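Local coordinates for protein Cap5O (Staphylococcus aureus, PDB 3OJO) that probably oxidises UDP-N-acetylmannosamine with NAD as the electron acceptor, a step in building the capsular polysaccharide, at residues B[31-36]-B[195-200]; B[186-191]-B[203-208]. One frame throughout, in Å; residues are numbered along the deposited sequence.

Contact 1 (B[31-36]-B[195-200])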
ATOM      1  N   ALA B  31     -39.265   2.021   4.958  1.00 54.83           N
ATOM      2  CA  ALA B  31     -40.576   2.229   5.577  1.00 54.20           C
ATOM      3  C   ALA B  31     -40.942   3.715   5.619  1.00 58.43           C
ATOM      4  O   ALA B  31     -42.118   4.055   5.478  1.00 59.51           O
ATOM      5  CB  ALA B  31     -40.597   1.633   6.972  1.00 54.82           C
ATOM      6  N   LYS B  32     -39.929   4.592   5.784  1.00 54.15           N
ATOM      7  CA  LYS B  32     -40.040   6.057   5.794  1.00 53.68           C
ATOM      8  C   LYS B  32     -40.515   6.557   4.412  1.00 57.63           C
ATOM      9  O   LYS B  32     -41.085   7.644   4.313  1.00 57.16           O
ATOM     10  CB  LYS B  32     -38.665   6.677   6.134  1.00 55.62           C
ATOM     11  CG  LYS B  32     -38.687   8.151   6.501  1.00 60.34           C
ATOM     12  CD  LYS B  32     -37.293   8.765   6.483  1.00 61.95           C
ATOM     13  CE  LYS B  32     -37.332  10.274   6.619  1.00 62.05           C
ATOM     14  NZ  LYS B  32     -37.547  10.711   8.024  1.00 68.01           N
ATOM     15  N   HIS B  33     -40.271   5.748   3.359  1.00 53.90           N
ATOM     16  CA  HIS B  33     -40.599   6.041   1.963  1.00 52.96           C
ATOM     17  C   HIS B  33     -41.834   5.268   1.421  1.00 56.14           C
ATOM     18  O   HIS B  33     -42.052   5.205   0.204  1.00 55.78           O
ATOM     19  CB  HIS B  33     -39.337   5.883   1.083  1.00 53.40           C
ATOM     20  CG  HIS B  33     -38.294   6.924   1.362  1.00 56.47           C
ATOM     21  ND1 HIS B  33     -38.103   7.993   0.512  1.00 58.26           N
ATOM     22  CD2 HIS B  33     -37.455   7.054   2.416  1.00 58.12           C
ATOM     23  CE1 HIS B  33     -37.158   8.736   1.070  1.00 57.62           C
ATOM     24  NE2 HIS B  33     -36.736   8.208   2.215  1.00 57.89           N
ATOM     25  N   GLY B  34     -42.641   4.730   2.339  1.00 51.16           N
ATOM     26  CA  GLY B  34     -43.887   4.038   2.027  1.00 50.29           C
ATOM     27  C   GLY B  34     -43.848   2.552   1.727  1.00 53.20           C
ATOM     28  O   GLY B  34     -44.888   1.975   1.377  1.00 52.74           O
ATOM     29  N   VAL B  35     -42.677   1.912   1.859  1.00 48.32           N
ATOM     30  CA  VAL B  35     -42.545   0.469   1.610  1.00 47.00           C
ATOM     31  C   VAL B  35     -42.977  -0.301   2.874  1.00 50.39           C
ATOM     32  O   VAL B  35     -42.676   0.145   3.979  1.00 49.99           O
ATOM     33  CB  VAL B  35     -41.117   0.090   1.138  1.00 49.42           C
ATOM     34  CG1 VAL B  35     -41.032  -1.371   0.721  1.00 48.21           C
ATOM     35  CG2 VAL B  35     -40.650   0.997   0.001  1.00 49.33           C
ATOM     36  N   ASP B  36     -43.720  -1.421   2.708  1.00 46.63           N
ATOM     37  CA  ASP B  36     -44.184  -2.267   3.818  1.00 46.72           C
ATOM     38  C   ASP B  36     -43.023  -3.170   4.152  1.00 51.13           C
ATOM     39  O   ASP B  36     -42.626  -4.020   3.335  1.00 52.18           O
ATOM     40  CB  ASP B  36     -45.448  -3.073   3.453  1.00 48.68           C
ATOM     41  CG  ASP B  36     -46.581  -2.225   2.914  1.00 65.04           C
ATOM     42  OD1 ASP B  36     -46.928  -1.213   3.567  1.00 67.12           O
ATOM     43  OD2 ASP B  36     -47.104  -2.556   1.818  1.00 72.82           O
ATOM     44  N   TYR B 195     -33.153   0.329  -4.588  1.00 49.99           N
ATOM     45  CA  TYR B 195     -32.469   1.495  -4.026  1.00 48.62           C
ATOM     46  C   TYR B 195     -32.939   2.863  -4.493  1.00 55.03           C
ATOM     47  O   TYR B 195     -32.809   3.839  -3.749  1.00 54.58           O
ATOM     48  CB  TYR B 195     -30.950   1.313  -4.098  1.00 47.48           C
ATOM     49  CG  TYR B 195     -30.481   0.198  -3.186  1.00 46.05           C
ATOM     50  CD1 TYR B 195     -30.065  -1.026  -3.705  1.00 46.65           C
ATOM     51  CD2 TYR B 195     -30.532   0.335  -1.798  1.00 45.93           C
ATOM     52  CE1 TYR B 195     -29.671  -2.069  -2.867  1.00 46.63           C
ATOM     53  CE2 TYR B 195     -30.143  -0.705  -0.953  1.00 45.69           C
ATOM     54  CZ  TYR B 195     -29.700  -1.897  -1.491  1.00 52.15           C
ATOM     55  OH  TYR B 195     -29.309  -2.914  -0.651  1.00 53.96           O
ATOM     56  N   ARG B 196     -33.544   2.918  -5.689  1.00 54.77           N
ATOM     57  CA  ARG B 196     -34.092   4.134  -6.315  1.00 56.02           C
ATOM     58  C   ARG B 196     -35.104   4.853  -5.393  1.00 58.08           C
ATOM     59  O   ARG B 196     -35.284   6.065  -5.525  1.00 57.76           O
ATOM     60  CB  ARG B 196     -34.760   3.763  -7.647  1.00 60.55           C
ATOM     61  CG  ARG B 196     -34.643   4.824  -8.742  1.00 78.16           C
ATOM     62  CD  ARG B 196     -34.781   4.228 -10.142  1.00 92.41           C
ATOM     63  NE  ARG B 196     -36.077   3.573 -10.365  1.00103.29           N
ATOM     64  CZ  ARG B 196     -36.244   2.446 -11.054  1.00118.75           C
ATOM     65  NH1 ARG B 196     -35.201   1.836 -11.607  1.00106.38           N
ATOM     66  NH2 ARG B 196     -37.454   1.924 -11.199  1.00104.17           N
ATOM     67  N   THR B 197     -35.715   4.089  -4.441  1.00 52.73           N
ATOM     68  CA  THR B 197     -36.702   4.495  -3.432  1.00 51.30           C
ATOM     69  C   THR B 197     -36.262   5.718  -2.626  1.00 53.58           C
ATOM     70  O   THR B 197     -37.093   6.579  -2.345  1.00 52.33           O
ATOM     71  CB  THR B 197     -37.042   3.274  -2.513  1.00 58.80           C
ATOM     72  OG1 THR B 197     -37.382   2.132  -3.310  1.00 53.64           O
ATOM     73  CG2 THR B 197     -38.177   3.556  -1.504  1.00 56.62           C
ATOM     74  N   PHE B 198     -34.962   5.797  -2.255  1.00 50.86           N
ATOM     75  CA  PHE B 198     -34.422   6.893  -1.429  1.00 50.50           C
ATOM     76  C   PHE B 198     -32.983   7.270  -1.774  1.00 53.86           C
ATOM     77  O   PHE B 198     -32.518   8.321  -1.327  1.00 53.08           O
ATOM     78  CB  PHE B 198     -34.515   6.530   0.075  1.00 52.50           C
ATOM     79  CG  PHE B 198     -33.705   5.310   0.461  1.00 54.20           C
ATOM     80  CD1 PHE B 198     -34.241   4.030   0.335  1.00 56.14           C
ATOM     81  CD2 PHE B 198     -32.389   5.437   0.903  1.00 55.93           C
ATOM     82  CE1 PHE B 198     -33.477   2.908   0.643  1.00 56.62           C
ATOM     83  CE2 PHE B 198     -31.631   4.307   1.221  1.00 57.84           C
ATOM     84  CZ  PHE B 198     -32.183   3.054   1.091  1.00 55.59           C
ATOM     85  N   VAL B 199     -32.256   6.399  -2.505  1.00 52.29           N
ATOM     86  CA  VAL B 199     -30.849   6.676  -2.846  1.00 53.23           C
ATOM     87  C   VAL B 199     -30.736   7.815  -3.873  1.00 60.75           C
ATOM     88  O   VAL B 199     -31.204   7.692  -5.014  1.00 60.34           O
ATOM     89  CB  VAL B 199     -29.981   5.421  -3.209  1.00 55.88           C
ATOM     90  CG1 VAL B 199     -28.541   5.811  -3.559  1.00 55.40           C
ATOM     91  CG2 VAL B 199     -29.990   4.401  -2.081  1.00 55.34           C
ATOM     92  N   GLN B 200     -30.121   8.921  -3.425  1.00 59.43           N
ATOM     93  CA  GLN B 200     -29.826  10.122  -4.200  1.00 60.14           C
ATOM     94  C   GLN B 200     -28.380  10.076  -4.705  1.00 64.63           C
ATOM     95  O   GLN B 200     -28.041  10.760  -5.674  1.00 64.80           O
ATOM     96  CB  GLN B 200     -30.080  11.385  -3.357  1.00 62.00           C
ATOM     97  CG  GLN B 200     -31.541  11.832  -3.388  1.00 79.52           C
ATOM     98  CD  GLN B 200     -31.887  12.757  -2.248  1.00106.52           C
ATOM     99  OE1 GLN B 200     -31.437  13.911  -2.180  1.00103.80           O
ATOM    100  NE2 GLN B 200     -32.744  12.285  -1.351  1.00100.56           N
TER
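His-33 lies against Thr-197 and Phe-198, and its side chain carries most of the contact between 31-36 and 195-200. At its base, CB of His-33 meets the methyl CG2 of Thr-197 at 3.7 Å. CG lies near Thr-197 O and Phe-198 CB. Further out, ND1 of His-33 comes within 3.3 Å of the carbonyl O of Thr-197, but the angle is poor for a hydrogen bond. At the tip, NE2 of His-33 is 3.5 Å from CB of Phe-198. CD2 and CE1 meet the same carbon, as expected above the ring centre. That CB stands 3.6 Å from the centroid of the imidazole and 14° off its normal, which identifies a CH-pi contact over the ring face. The backbone of Phe-198 places CB there; chi1 62°, with CG between the backbone N and the carbonyl carbon, sets the direction in which the phenyl leads away. Beside the histidine, CG2 of Val-35 touches CG2 of Thr-197 at 3.9 Å; OG1 of Thr-197 is turned back to bond with the carbonyl O of Val-194.

Gly-34, at positive phi, is the C-prime residue of a Schellman motif ending helix 23-32, and the chain then enters strand 36-40. The contact thus joins this helix-to-strand turn of the Rossmann-type domain to the loop between helix 185-195 and strand 203-207, where the Phe-198 ring meets Phe-30 edge-to-face and packs on helix 169-175.

Contact 2 (B[186-191]-B[203-208])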
ATOM      1  N   ALA B 186     -29.857  -8.316 -15.609  1.00 59.11           N
ATOM      2  CA  ALA B 186     -31.245  -8.170 -15.152  1.00 58.73           C
ATOM      3  C   ALA B 186     -31.292  -7.929 -13.635  1.00 60.55           C
ATOM      4  O   ALA B 186     -32.088  -7.101 -13.173  1.00 59.76           O
ATOM      5  CB  ALA B 186     -32.050  -9.406 -15.517  1.00 59.51           C
ATOM      6  N   CYS B 187     -30.408  -8.641 -12.876  1.00 55.19           N
ATOM      7  CA  CYS B 187     -30.221  -8.536 -11.422  1.00 53.79           C
ATOM      8  C   CYS B 187     -29.817  -7.110 -11.059  1.00 57.49           C
ATOM      9  O   CYS B 187     -30.373  -6.536 -10.115  1.00 56.87           O
ATOM     10  CB  CYS B 187     -29.188  -9.544 -10.931  1.00 53.95           C
ATOM     11  SG  CYS B 187     -29.643 -11.286 -11.195  1.00 57.82           S
ATOM     12  N   ILE B 188     -28.918  -6.513 -11.880  1.00 53.96           N
ATOM     13  CA  ILE B 188     -28.456  -5.131 -11.740  1.00 54.05           C
ATOM     14  C   ILE B 188     -29.646  -4.167 -11.805  1.00 60.98           C
ATOM     15  O   ILE B 188     -29.727  -3.242 -10.993  1.00 62.01           O
ATOM     16  CB  ILE B 188     -27.338  -4.773 -12.767  1.00 56.29           C
ATOM     17  CG1 ILE B 188     -26.106  -5.686 -12.590  1.00 56.85           C
ATOM     18  CG2 ILE B 188     -26.934  -3.307 -12.665  1.00 55.67           C
ATOM     19  CD1 ILE B 188     -25.143  -5.823 -13.842  1.00 61.44           C
ATOM     20  N   GLU B 189     -30.567  -4.388 -12.759  1.00 58.86           N
ATOM     21  CA  GLU B 189     -31.761  -3.551 -12.944  1.00 58.69           C
ATOM     22  C   GLU B 189     -32.723  -3.651 -11.764  1.00 60.11           C
ATOM     23  O   GLU B 189     -33.271  -2.623 -11.331  1.00 58.96           O
ATOM     24  CB  GLU B 189     -32.467  -3.872 -14.270  1.00 60.46           C
ATOM     25  CG  GLU B 189     -31.690  -3.451 -15.509  1.00 73.16           C
ATOM     26  CD  GLU B 189     -31.282  -1.992 -15.584  1.00 96.77           C
ATOM     27  OE1 GLU B 189     -32.159  -1.114 -15.404  1.00 97.46           O
ATOM     28  OE2 GLU B 189     -30.076  -1.727 -15.811  1.00 88.21           O
ATOM     29  N   ALA B 190     -32.884  -4.882 -11.220  1.00 54.71           N
ATOM     30  CA  ALA B 190     -33.720  -5.157 -10.055  1.00 54.01           C
ATOM     31  C   ALA B 190     -33.170  -4.448  -8.791  1.00 58.93           C
ATOM     32  O   ALA B 190     -33.952  -3.893  -8.005  1.00 58.48           O
ATOM     33  CB  ALA B 190     -33.811  -6.652  -9.836  1.00 54.52           C
ATOM     34  N   GLY B 191     -31.835  -4.440  -8.650  1.00 56.00           N
ATOM     35  CA  GLY B 191     -31.121  -3.767  -7.567  1.00 55.20           C
ATOM     36  C   GLY B 191     -31.333  -2.269  -7.591  1.00 58.23           C
ATOM     37  O   GLY B 191     -31.614  -1.669  -6.548  1.00 59.56           O
ATOM     38  N   MET B 203     -25.292   5.299  -8.372  1.00 55.68           N
ATOM     39  CA  MET B 203     -25.388   3.854  -8.315  1.00 55.28           C
ATOM     40  C   MET B 203     -24.467   3.266  -9.368  1.00 57.72           C
ATOM     41  O   MET B 203     -24.702   3.424 -10.565  1.00 58.08           O
ATOM     42  CB  MET B 203     -26.829   3.372  -8.470  1.00 58.09           C
ATOM     43  CG  MET B 203     -27.707   3.817  -7.338  1.00 62.65           C
ATOM     44  SD  MET B 203     -29.122   2.730  -7.184  1.00 67.50           S
ATOM     45  CE  MET B 203     -30.369   3.929  -6.878  1.00 64.17           C
ATOM     46  N   ILE B 204     -23.369   2.673  -8.910  1.00 52.22           N
ATOM     47  CA  ILE B 204     -22.346   2.070  -9.753  1.00 50.55           C
ATOM     48  C   ILE B 204     -22.825   0.661 -10.107  1.00 53.49           C
ATOM     49  O   ILE B 204     -23.136  -0.138  -9.219  1.00 54.37           O
ATOM     50  CB  ILE B 204     -20.924   2.127  -9.086  1.00 53.06           C
ATOM     51  CG1 ILE B 204     -20.430   3.575  -8.883  1.00 53.49           C
ATOM     52  CG2 ILE B 204     -19.892   1.388  -9.906  1.00 52.51           C
ATOM     53  CD1 ILE B 204     -20.890   4.253  -7.664  1.00 59.34           C
ATOM     54  N   GLU B 205     -22.941   0.395 -11.407  1.00 48.03           N
ATOM     55  CA  GLU B 205     -23.402  -0.876 -11.937  1.00 47.49           C
ATOM     56  C   GLU B 205     -22.227  -1.751 -12.263  1.00 50.75           C
ATOM     57  O   GLU B 205     -21.320  -1.328 -12.979  1.00 51.92           O
ATOM     58  CB  GLU B 205     -24.247  -0.676 -13.200  1.00 49.00           C
ATOM     59  CG  GLU B 205     -25.518   0.128 -12.980  1.00 64.26           C
ATOM     60  CD  GLU B 205     -26.258   0.457 -14.258  1.00 82.20           C
ATOM     61  OE1 GLU B 205     -26.157  -0.338 -15.223  1.00 58.56           O
ATOM     62  OE2 GLU B 205     -26.921   1.520 -14.301  1.00 78.98           O
ATOM     63  N   THR B 206     -22.259  -2.992 -11.766  1.00 45.01           N
ATOM     64  CA  THR B 206     -21.210  -3.984 -11.992  1.00 43.42           C
ATOM     65  C   THR B 206     -21.749  -5.369 -11.704  1.00 44.26           C
ATOM     66  O   THR B 206     -22.899  -5.482 -11.312  1.00 43.76           O
ATOM     67  CB  THR B 206     -19.919  -3.625 -11.205  1.00 50.02           C
ATOM     68  OG1 THR B 206     -18.956  -4.625 -11.488  1.00 46.64           O
ATOM     69  CG2 THR B 206     -20.129  -3.518  -9.686  1.00 49.90           C
ATOM     70  N   ASP B 207     -20.939  -6.414 -11.901  1.00 41.24           N
ATOM     71  CA  ASP B 207     -21.360  -7.764 -11.563  1.00 42.37           C
ATOM     72  C   ASP B 207     -20.988  -8.086 -10.092  1.00 47.11           C
ATOM     73  O   ASP B 207     -20.126  -7.422  -9.499  1.00 47.19           O
ATOM     74  CB  ASP B 207     -20.839  -8.814 -12.574  1.00 45.10           C
ATOM     75  CG  ASP B 207     -19.327  -9.005 -12.606  1.00 51.49           C
ATOM     76  OD1 ASP B 207     -18.611  -8.217 -11.943  1.00 48.72           O
ATOM     77  OD2 ASP B 207     -18.869  -9.995 -13.228  1.00 52.55           O
ATOM     78  N   ALA B 208     -21.682  -9.068  -9.511  1.00 44.24           N
ATOM     79  CA  ALA B 208     -21.543  -9.489  -8.124  1.00 43.80           C
ATOM     80  C   ALA B 208     -20.091  -9.763  -7.695  1.00 48.01           C
ATOM     81  O   ALA B 208     -19.680  -9.252  -6.654  1.00 50.63           O
ATOM     82  CB  ALA B 208     -22.438 -10.685  -7.842  1.00 43.80           C
TER
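Ile-188 reaches from helix 185-195 onto strand 203-207 with both branches of its side chain, dividing its contacts between a side chain and a backbone group. With chi1 -60° its CG1 is anti to the carbonyl carbon, which leaves CG2 anti to the backbone N; CG2 of Ile-188 lies 3.7 Å from CG of Glu-205, so the methyl rests on the aliphatic part of an acidic residue. The other branch, CG1 and CD1, reaches the backbone of Thr-206, where CD1 of Ile-188 is 3.4 Å from the carbonyl O of Thr-206. The Ile-188 and Glu-205 side chains cross at about a right angle.

At the margin, OE2 of Glu-189 approaches OE1 of Glu-205 to 4.2 Å, with the carboxylate planes 80° apart. Glu-189 points away from the strand at its CB, and the bend at chi2 (-55°) brings its end back. Lys-192, one turn along the helix from Ile-188, forms a salt bridge with OE2 of Glu-205 and a long, weak ion pair with OE2 of Glu-189.

The axes of helix segment 186-191 and strand 203-207, roughly antiparallel, approach to 8.8 Å within the beta-alpha-beta unit formed by strand 178-182, helix 185-195 and strand 203-207. Backbone bonds from Thr-206 to Ile-180 and Gly-182 fix the strand beside its parallel neighbour, while Met-249 of the second subunit packs on Ile-204 and Thr-206. Asp-207 then caps the N-terminus of helix 208-238.

Van der Waals packing of Ile-188 therefore makes up most of the direct contact, whereas the two carboxylates would repel each other if both are ionised, a cost that Lys-192 is likely to offset.

How the contacts relate
Both contacts involve helix 185-195 or the loop that follows it, and their segments alternate along the chain. Contact 1 is partly buried and joins the loop after helix 185-195 to the turn ending helix 23-32, distant in sequence; contact 2 is a surface contact within one beta-alpha-beta unit, formed on strand 203-207, an outermost strand, within this chain, of the N-terminal mixed sheet. Their centres lie about 17 Å apart, yet they meet where CE of Met-203 packs 3.5 Å from the backbone N of Arg-196. The chemistry differs accordingly: an aromatic face and methyl groups dominate the former, while the latter combines an isoleucine side chain with two neighbouring carboxylates and a lysine outside both of its segments.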